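Local atomic coordinates of HMG box-containing protein 1 (Homo sapiens, PDB entry 3QVE), a protein that represses transcription by binding the promoters of target genes, and takes part in regulating the cell cycle and the Wnt pathway. Residues His10-Gly15 and His97-Lys102; Cys93-Pro98 and Ser108-Leu113; Ser6-Cys11 and Gln29-Phe34. One frame throughout, in Å; residues are numbered along the deposited sequence.

Contact 1: His10-Gly15 and His97-Lys102; sequences HCFLKG and HPFYVK
Phe12 CE1 comes to the edge of the Phe99 ring, 4.1 Å from Phe99 CE1, in the buried core of the AXH domain, where the loop before strand 17-20 packs against the start of strand 98-101. Cys11 adds its sulfur to this centre: SG sits over the middle of the Phe12 ring yet touches Phe99 at the edge, a sulfur-aromatic contact with SG 4.1 Å from Phe99 CD1. Beside them Leu13 covers one face of the His97 imidazole, its CG 4.0 Å from the ring centroid, while its CD1 meets the Pro98 ring at CD, 3.7 Å away. The imidazole is the polar element of the contact. With CG anti to the backbone N (chi1 -158°), it swings across to the loop, where NE2 accepts a nearly straight hydrogen bond (167°) from Leu13 N. ND1 donates to Pro98 O from above the carbonyl plane, so both ring nitrogens are satisfied within the core and the ring is fixed in its rotation; this pattern is consistent with a neutral imidazole carrying its proton on ND1. At the polar edge a water bridges the segments, donating to Cys11 O at 3.0 Å and to Pro98 O at 2.6 Å.

Contact 2: Cys93-Pro98 and Ser108-Leu113; sequences CKLDHP and SFYPSL. With EDO (1,2-ethanediol), chain E.
Leu95 and Tyr110 form the apolar side of this contact, lying next to each other and pointing the same way. Tyr110 CG lies anti to its carbonyl carbon (chi1 -77°), which sets the ring beside Leu95. Leu95 CB is 3.7 Å from Tyr110 CD2, and Leu95 CD1 stands over one face of the phenol ring, offset toward its rim. Leu113 runs alongside Leu95 as well, with CD1 4.0 Å from Leu95 CB, and its backbone O meets Asp96 CB. With an alanine at Tyr110, Leu95 is likely to lose its cover on this flank and Glu66 the hydrogen bond it shares with the phenol OH.

No direct hydrogen bond joins the two segments; a water does the work instead. It donates to Leu95 O at 2.8 Å and to His97 O at 2.7 Å, and accepts from Phe109 N at 2.9 Å, so that three backbone groups are gripped through one molecule. On the 93-98 side the backbone is folded by a type I turn from Lys94 to His97, closed by His97 N bonding to Lys94 O. On the other side Ser108 OG accepts from Tyr110 N at 2.8 Å, an ST turn that leads the chain into the helix; OG is also hydrogen-bonded to Thr114. An ethanediol, probably from the crystallisation liquor, takes a bond from Ser112 N in the first turn of that helix.

The contact thus ties the turn between strands 89-94 and 98-101 to the junction of strand 105-108 with helix 111-118, while Leu95 and Phe109 also pack on Leu75 of strand 72-80.

Contact 3: Ser6-Cys11 and Gln29-Phe34; sequences STVWHC and QDVEDF
Trp9 and Phe34 make a T-shaped (edge-to-face) pair that, within the AXH domain, fastens the N-terminal loop to the first turn of helix 31-37. Phe34 presents its edge and Trp9 its face: Phe34 CE2 stands over the centre of the indole's five-membered ring, 3.7 Å from Trp9 CE2, and the planes are turned by 77°. Both side chains have CG anti to the backbone N (chi1 173° for Trp9 and 174° for Phe34), which places each ring beside its own carbonyl carbon and turns it toward the other segment. On the opposite face of the indole lies His10 CB, toward the rim, so the ring is sandwiched between its chain neighbour and the helix.

Val31 packs between Trp9 and Val8. Both of its methyls touch Val8, CG1 lying 3.9 Å from Val8 CB, and CG2 also reaches Trp9 CB at 3.8 Å. Val8 in turn sends CG1 over the helix backbone, 3.6 Å from Val31 O, and crosses the aliphatic part of Glu32 at about a right angle, CG1 to CG. The rest of the Glu32 chain runs on to a salt bridge between OE2 and Lys14, so its methylene packs on Val8 while its charge is answered by the same N-terminal loop. Leu18 of strand 17-20 also packs against Trp9, Val31 and Phe34.

Asp30 is the N-cap of the helix: its OD2 takes a weak bond from Glu32 N and a straighter one from Asp33 N, which meets OD2 on the anti side at 3.1 Å.

Overall arrangement
The three contacts lie within one AXH domain and are chained together by shared residues. Contacts 1 and 3 both begin from the N-terminal loop, share His10 and Cys11, and have centres about 10 Å apart; the salt bridge from Lys14 NZ to Glu32 OE2 (2.7 Å) joins them directly. Contacts 1 and 2, also about 10 Å between centres, share His97 and Pro98, and Phe99 CE2 approaches Phe109 CE2 to 4.1 Å. Contacts 2 and 3 are farther apart, about 17 Å between centres, and meet where His97 comes up to Cys11. The N-terminal loop therefore bridges helix 31-37 and the 97-102 segment, which leads on toward helix 111-118.

Contact 1: His10-Gly15 and His97-Lys102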
# COMPACT_ATOMS: atom_id res chain seq x y z
N HIS A 10 -0.82 -3.19 7.28
CA HIS A 10 0.38 -2.47 6.82
C HIS A 10 -0.04 -1.00 6.60
O HIS A 10 -0.79 -0.48 7.42
CB HIS A 10 0.95 -3.11 5.56
CG HIS A 10 2.36 -2.71 5.23
ND1 HIS A 10 2.69 -1.51 4.62
CD2 HIS A 10 3.52 -3.39 5.40
CE1 HIS A 10 4.00 -1.48 4.43
NE2 HIS A 10 4.52 -2.61 4.89
N CYS A 11 0.37 -0.36 5.51
CA CYS A 11 -0.04 1.04 5.24
C CYS A 11 -1.36 1.15 4.47
O CYS A 11 -1.75 2.24 4.08
CB CYS A 11 1.05 1.73 4.41
SG CYS A 11 1.24 1.12 2.73
N PHE A 12 -2.04 0.04 4.22
CA PHE A 12 -3.18 -0.01 3.30
C PHE A 12 -4.54 0.32 3.90
O PHE A 12 -4.94 -0.20 4.96
CB PHE A 12 -3.18 -1.35 2.54
CG PHE A 12 -1.94 -1.53 1.73
CD1 PHE A 12 -1.73 -0.76 0.60
CD2 PHE A 12 -0.98 -2.44 2.11
CE1 PHE A 12 -0.60 -0.88 -0.10
CE2 PHE A 12 0.15 -2.61 1.38
CZ PHE A 12 0.37 -1.82 0.29
N LEU A 13 -5.26 1.20 3.20
CA LEU A 13 -6.58 1.65 3.63
C LEU A 13 -7.70 0.71 3.15
O LEU A 13 -7.52 -0.13 2.24
CB LEU A 13 -6.83 3.07 3.12
CG LEU A 13 -5.78 4.13 3.52
CD1 LEU A 13 -6.24 5.55 3.24
CD2 LEU A 13 -5.38 4.00 4.93
N LYS A 14 -8.86 0.91 3.77
CA LYS A 14 -10.07 0.20 3.42
C LYS A 14 -10.32 0.29 1.93
O LYS A 14 -10.15 1.36 1.31
CB LYS A 14 -11.22 0.84 4.17
CG LYS A 14 -12.61 0.25 3.84
CD LYS A 14 -13.62 0.81 4.80
CE LYS A 14 -15.04 0.31 4.51
NZ LYS A 14 -15.19 -1.15 4.73
N GLY A 15 -10.67 -0.84 1.33
CA GLY A 15 -10.98 -0.88 -0.11
C GLY A 15 -9.81 -1.39 -0.92
O GLY A 15 -9.97 -1.70 -2.10
N HIS A 97 -5.05 7.06 -2.51
CA HIS A 97 -4.32 6.35 -1.44
C HIS A 97 -2.99 7.08 -1.14
O HIS A 97 -2.18 7.29 -2.04
CB HIS A 97 -4.04 4.88 -1.83
CG HIS A 97 -3.79 3.98 -0.68
ND1 HIS A 97 -2.69 4.10 0.14
CD2 HIS A 97 -4.53 2.95 -0.17
CE1 HIS A 97 -2.75 3.19 1.10
NE2 HIS A 97 -3.85 2.47 0.93
N PRO A 98 -2.78 7.49 0.12
CA PRO A 98 -1.52 8.12 0.52
C PRO A 98 -0.46 7.11 0.96
O PRO A 98 -0.81 6.00 1.39
CB PRO A 98 -1.94 8.96 1.72
CG PRO A 98 -3.01 8.14 2.37
CD PRO A 98 -3.74 7.43 1.23
N PHE A 99 0.80 7.46 0.79
CA PHE A 99 1.91 6.59 1.17
C PHE A 99 2.90 7.45 1.92
O PHE A 99 3.12 8.59 1.54
CB PHE A 99 2.57 5.96 -0.04
CG PHE A 99 1.66 5.07 -0.80
CD1 PHE A 99 1.42 3.76 -0.36
CD2 PHE A 99 0.93 5.56 -1.89
CE1 PHE A 99 0.57 2.92 -1.03
CE2 PHE A 99 0.07 4.75 -2.55
CZ PHE A 99 -0.12 3.41 -2.12
N TYR A 100 3.48 6.89 2.98
CA TYR A 100 4.46 7.60 3.76
C TYR A 100 5.80 7.08 3.33
O TYR A 100 6.17 5.95 3.68
CB TYR A 100 4.21 7.47 5.26
CG TYR A 100 5.04 8.51 6.02
CD1 TYR A 100 4.58 9.81 6.22
CD2 TYR A 100 6.32 8.20 6.45
CE1 TYR A 100 5.38 10.79 6.88
CE2 TYR A 100 7.11 9.15 7.11
CZ TYR A 100 6.64 10.43 7.32
OH TYR A 100 7.45 11.32 7.98
N VAL A 101 6.52 7.88 2.54
CA VAL A 101 7.72 7.43 1.86
C VAL A 101 8.93 7.76 2.70
O VAL A 101 9.07 8.89 3.13
CB VAL A 101 7.82 8.04 0.48
CG1 VAL A 101 9.15 7.65 -0.17
CG2 VAL A 101 6.58 7.59 -0.35
N LYS A 102 9.78 6.76 2.95
CA LYS A 102 11.03 6.94 3.69
C LYS A 102 11.87 8.04 3.07
O LYS A 102 12.06 8.05 1.86
CB LYS A 102 11.83 5.64 3.69
CG LYS A 102 12.90 5.51 4.77
CD LYS A 102 13.63 4.18 4.62
CE LYS A 102 14.32 3.76 5.91
NZ LYS A 102 15.21 4.82 6.43
O HOH W 1 0.02 4.52 3.37

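Contact 2: Cys93-Pro98 and Ser108-Leu113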
# COMPACT_ATOMS: atom_id res chain seq x y z
N CYS A 93 -5.56 -0.23 -5.36
CA CYS A 93 -5.96 0.76 -4.35
C CYS A 93 -6.61 1.96 -5.02
O CYS A 93 -6.55 2.12 -6.23
CB CYS A 93 -4.74 1.16 -3.54
SG CYS A 93 -3.60 2.08 -4.43
N LYS A 94 -7.28 2.79 -4.24
CA LYS A 94 -7.91 3.99 -4.78
C LYS A 94 -6.85 5.02 -5.23
O LYS A 94 -5.74 5.02 -4.72
CB LYS A 94 -8.85 4.61 -3.75
CG LYS A 94 -9.92 3.69 -3.21
CD LYS A 94 -10.77 3.05 -4.31
CE LYS A 94 -11.81 2.04 -3.76
NZ LYS A 94 -11.56 0.68 -4.24
N LEU A 95 -7.22 5.89 -6.17
CA LEU A 95 -6.28 6.88 -6.73
C LEU A 95 -5.76 7.83 -5.68
O LEU A 95 -4.66 8.32 -5.81
CB LEU A 95 -6.94 7.70 -7.83
CG LEU A 95 -7.54 7.05 -9.07
CD1 LEU A 95 -7.91 8.11 -10.18
CD2 LEU A 95 -6.61 6.03 -9.64
N ASP A 96 -6.54 8.05 -4.62
CA ASP A 96 -6.20 8.98 -3.56
C ASP A 96 -5.45 8.32 -2.38
O ASP A 96 -5.21 8.98 -1.36
CB ASP A 96 -7.49 9.62 -3.02
CG ASP A 96 -8.46 8.58 -2.54
OD1 ASP A 96 -8.04 7.68 -1.80
OD2 ASP A 96 -9.62 8.64 -2.95
N HIS A 97 -5.05 7.06 -2.51
CA HIS A 97 -4.32 6.35 -1.44
C HIS A 97 -2.99 7.08 -1.14
O HIS A 97 -2.18 7.29 -2.04
CB HIS A 97 -4.04 4.88 -1.83
CG HIS A 97 -3.79 3.98 -0.68
ND1 HIS A 97 -2.69 4.10 0.14
CD2 HIS A 97 -4.53 2.95 -0.17
CE1 HIS A 97 -2.75 3.19 1.10
NE2 HIS A 97 -3.85 2.47 0.93
N PRO A 98 -2.78 7.49 0.12
CA PRO A 98 -1.52 8.12 0.52
C PRO A 98 -0.46 7.11 0.96
O PRO A 98 -0.81 6.00 1.39
CB PRO A 98 -1.94 8.96 1.72
CG PRO A 98 -3.01 8.14 2.37
CD PRO A 98 -3.74 7.43 1.23
N SER A 108 1.55 10.62 -2.94
CA SER A 108 0.35 10.09 -3.56
C SER A 108 0.56 10.10 -5.05
O SER A 108 1.38 10.85 -5.57
CB SER A 108 -0.82 11.01 -3.19
OG SER A 108 -1.97 10.79 -3.98
N PHE A 109 -0.17 9.27 -5.77
CA PHE A 109 -0.19 9.37 -7.23
C PHE A 109 -1.06 10.54 -7.65
O PHE A 109 -0.90 11.03 -8.78
CB PHE A 109 -0.72 8.05 -7.86
CG PHE A 109 0.25 6.91 -7.73
CD1 PHE A 109 1.21 6.72 -8.70
CD2 PHE A 109 0.27 6.10 -6.60
CE1 PHE A 109 2.15 5.70 -8.56
CE2 PHE A 109 1.20 5.08 -6.47
CZ PHE A 109 2.14 4.90 -7.46
N TYR A 110 -1.98 10.99 -6.77
CA TYR A 110 -2.87 12.11 -7.10
C TYR A 110 -3.01 13.02 -5.88
O TYR A 110 -4.00 12.92 -5.13
CB TYR A 110 -4.24 11.57 -7.49
CG TYR A 110 -4.27 11.02 -8.88
CD1 TYR A 110 -4.51 11.85 -9.98
CD2 TYR A 110 -4.03 9.67 -9.10
CE1 TYR A 110 -4.53 11.34 -11.28
CE2 TYR A 110 -4.03 9.15 -10.36
CZ TYR A 110 -4.28 9.99 -11.46
OH TYR A 110 -4.29 9.45 -12.71
N PRO A 111 -2.00 13.87 -5.64
CA PRO A 111 -1.95 14.65 -4.39
C PRO A 111 -3.23 15.45 -4.13
O PRO A 111 -3.69 15.49 -3.00
CB PRO A 111 -0.78 15.57 -4.64
CG PRO A 111 0.12 14.73 -5.49
CD PRO A 111 -0.76 14.03 -6.42
N SER A 112 -3.86 16.00 -5.16
CA SER A 112 -5.09 16.78 -4.94
C SER A 112 -6.24 15.92 -4.52
O SER A 112 -7.03 16.34 -3.67
CB SER A 112 -5.45 17.60 -6.18
OG SER A 112 -4.40 18.53 -6.37
N LEU A 113 -6.35 14.72 -5.08
CA LEU A 113 -7.42 13.81 -4.63
C LEU A 113 -7.17 13.36 -3.21
O LEU A 113 -8.10 13.23 -2.43
CB LEU A 113 -7.51 12.61 -5.56
CG LEU A 113 -7.94 12.88 -7.01
CD1 LEU A 113 -8.05 11.52 -7.76
CD2 LEU A 113 -9.28 13.68 -7.07
C1 EDO E . -3.05 15.44 -8.91
O1 EDO E . -4.17 15.02 -8.08
C2 EDO E . -2.56 16.86 -8.60
O2 EDO E . -1.13 16.98 -8.54
O HOH W 2 -2.18 7.54 -4.69

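Contact 3: Ser6-Cys11 and Gln29-Phe34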
# COMPACT_ATOMS: atom_id res chain seq x y z
N SER A 6 -6.63 5.83 9.09
CA SER A 6 -6.93 4.51 9.62
C SER A 6 -6.59 3.44 8.59
O SER A 6 -7.18 3.35 7.52
CB SER A 6 -8.40 4.42 10.01
OG SER A 6 -8.66 3.20 10.66
N THR A 7 -5.61 2.63 8.91
CA THR A 7 -5.13 1.58 8.03
C THR A 7 -5.73 0.26 8.44
O THR A 7 -6.04 0.05 9.61
CB THR A 7 -3.62 1.50 8.10
OG1 THR A 7 -3.22 1.41 9.47
CG2 THR A 7 -2.98 2.75 7.47
N VAL A 8 -5.90 -0.65 7.48
CA VAL A 8 -6.43 -1.97 7.78
C VAL A 8 -5.30 -2.97 8.02
O VAL A 8 -5.34 -3.74 8.96
CB VAL A 8 -7.32 -2.47 6.62
CG1 VAL A 8 -7.83 -3.93 6.92
CG2 VAL A 8 -8.50 -1.54 6.48
N TRP A 9 -4.30 -2.97 7.16
CA TRP A 9 -3.15 -3.88 7.26
C TRP A 9 -1.96 -3.19 6.60
O TRP A 9 -2.10 -2.64 5.49
CB TRP A 9 -3.43 -5.23 6.54
CG TRP A 9 -2.21 -6.03 6.52
CD1 TRP A 9 -1.69 -6.76 7.59
CD2 TRP A 9 -1.27 -6.18 5.44
NE1 TRP A 9 -0.52 -7.34 7.21
CE2 TRP A 9 -0.22 -6.98 5.92
CE3 TRP A 9 -1.23 -5.72 4.13
CZ2 TRP A 9 0.85 -7.36 5.13
CZ3 TRP A 9 -0.14 -6.09 3.33
CH2 TRP A 9 0.87 -6.90 3.83
N HIS A 10 -0.82 -3.19 7.28
CA HIS A 10 0.38 -2.47 6.82
C HIS A 10 -0.04 -1.00 6.60
O HIS A 10 -0.79 -0.48 7.42
CB HIS A 10 0.95 -3.11 5.56
CG HIS A 10 2.36 -2.71 5.23
ND1 HIS A 10 2.69 -1.51 4.62
CD2 HIS A 10 3.52 -3.39 5.40
CE1 HIS A 10 4.00 -1.48 4.43
NE2 HIS A 10 4.52 -2.61 4.89
N CYS A 11 0.37 -0.36 5.51
CA CYS A 11 -0.04 1.04 5.24
C CYS A 11 -1.36 1.15 4.47
O CYS A 11 -1.75 2.24 4.08
CB CYS A 11 1.05 1.73 4.41
SG CYS A 11 1.24 1.12 2.73
N GLN A 29 -7.42 -10.76 -2.65
CA GLN A 29 -8.28 -10.71 -1.50
C GLN A 29 -8.45 -9.27 -0.99
O GLN A 29 -7.52 -8.47 -1.02
CB GLN A 29 -7.76 -11.60 -0.34
CG GLN A 29 -6.29 -11.71 -0.23
CD GLN A 29 -5.77 -12.78 0.75
OE1 GLN A 29 -6.44 -13.12 1.75
NE2 GLN A 29 -4.54 -13.29 0.47
N ASP A 30 -9.66 -8.97 -0.52
CA ASP A 30 -9.89 -7.70 0.09
C ASP A 30 -9.04 -7.60 1.35
O ASP A 30 -8.91 -8.56 2.10
CB ASP A 30 -11.36 -7.56 0.41
CG ASP A 30 -11.65 -6.38 1.26
OD1 ASP A 30 -11.76 -5.28 0.69
OD2 ASP A 30 -11.74 -6.58 2.50
N VAL A 31 -8.51 -6.40 1.59
CA VAL A 31 -7.64 -6.16 2.72
C VAL A 31 -8.31 -6.45 4.07
O VAL A 31 -7.64 -6.99 4.99
CB VAL A 31 -7.03 -4.77 2.67
CG1 VAL A 31 -8.09 -3.68 2.96
CG2 VAL A 31 -5.82 -4.66 3.59
N GLU A 32 -9.59 -6.15 4.21
CA GLU A 32 -10.26 -6.43 5.47
C GLU A 32 -10.47 -7.95 5.66
O GLU A 32 -10.36 -8.47 6.79
CB GLU A 32 -11.58 -5.72 5.57
CG GLU A 32 -11.51 -4.23 5.87
CD GLU A 32 -12.89 -3.62 5.78
OE1 GLU A 32 -13.63 -3.74 6.78
OE2 GLU A 32 -13.24 -3.07 4.70
N ASP A 33 -10.80 -8.64 4.57
CA ASP A 33 -10.97 -10.12 4.63
C ASP A 33 -9.62 -10.74 5.00
O ASP A 33 -9.53 -11.60 5.87
CB ASP A 33 -11.48 -10.64 3.28
CG ASP A 33 -12.95 -10.27 3.00
OD1 ASP A 33 -13.60 -9.66 3.87
OD2 ASP A 33 -13.45 -10.60 1.91
N PHE A 34 -8.55 -10.25 4.38
CA PHE A 34 -7.19 -10.70 4.70
C PHE A 34 -6.82 -10.45 6.16
O PHE A 34 -6.34 -11.35 6.84
CB PHE A 34 -6.18 -10.02 3.77
CG PHE A 34 -4.74 -10.32 4.12
CD1 PHE A 34 -4.16 -11.51 3.74
CD2 PHE A 34 -3.99 -9.41 4.86
CE1 PHE A 34 -2.82 -11.79 4.05
CE2 PHE A 34 -2.67 -9.68 5.18
CZ PHE A 34 -2.08 -10.87 4.77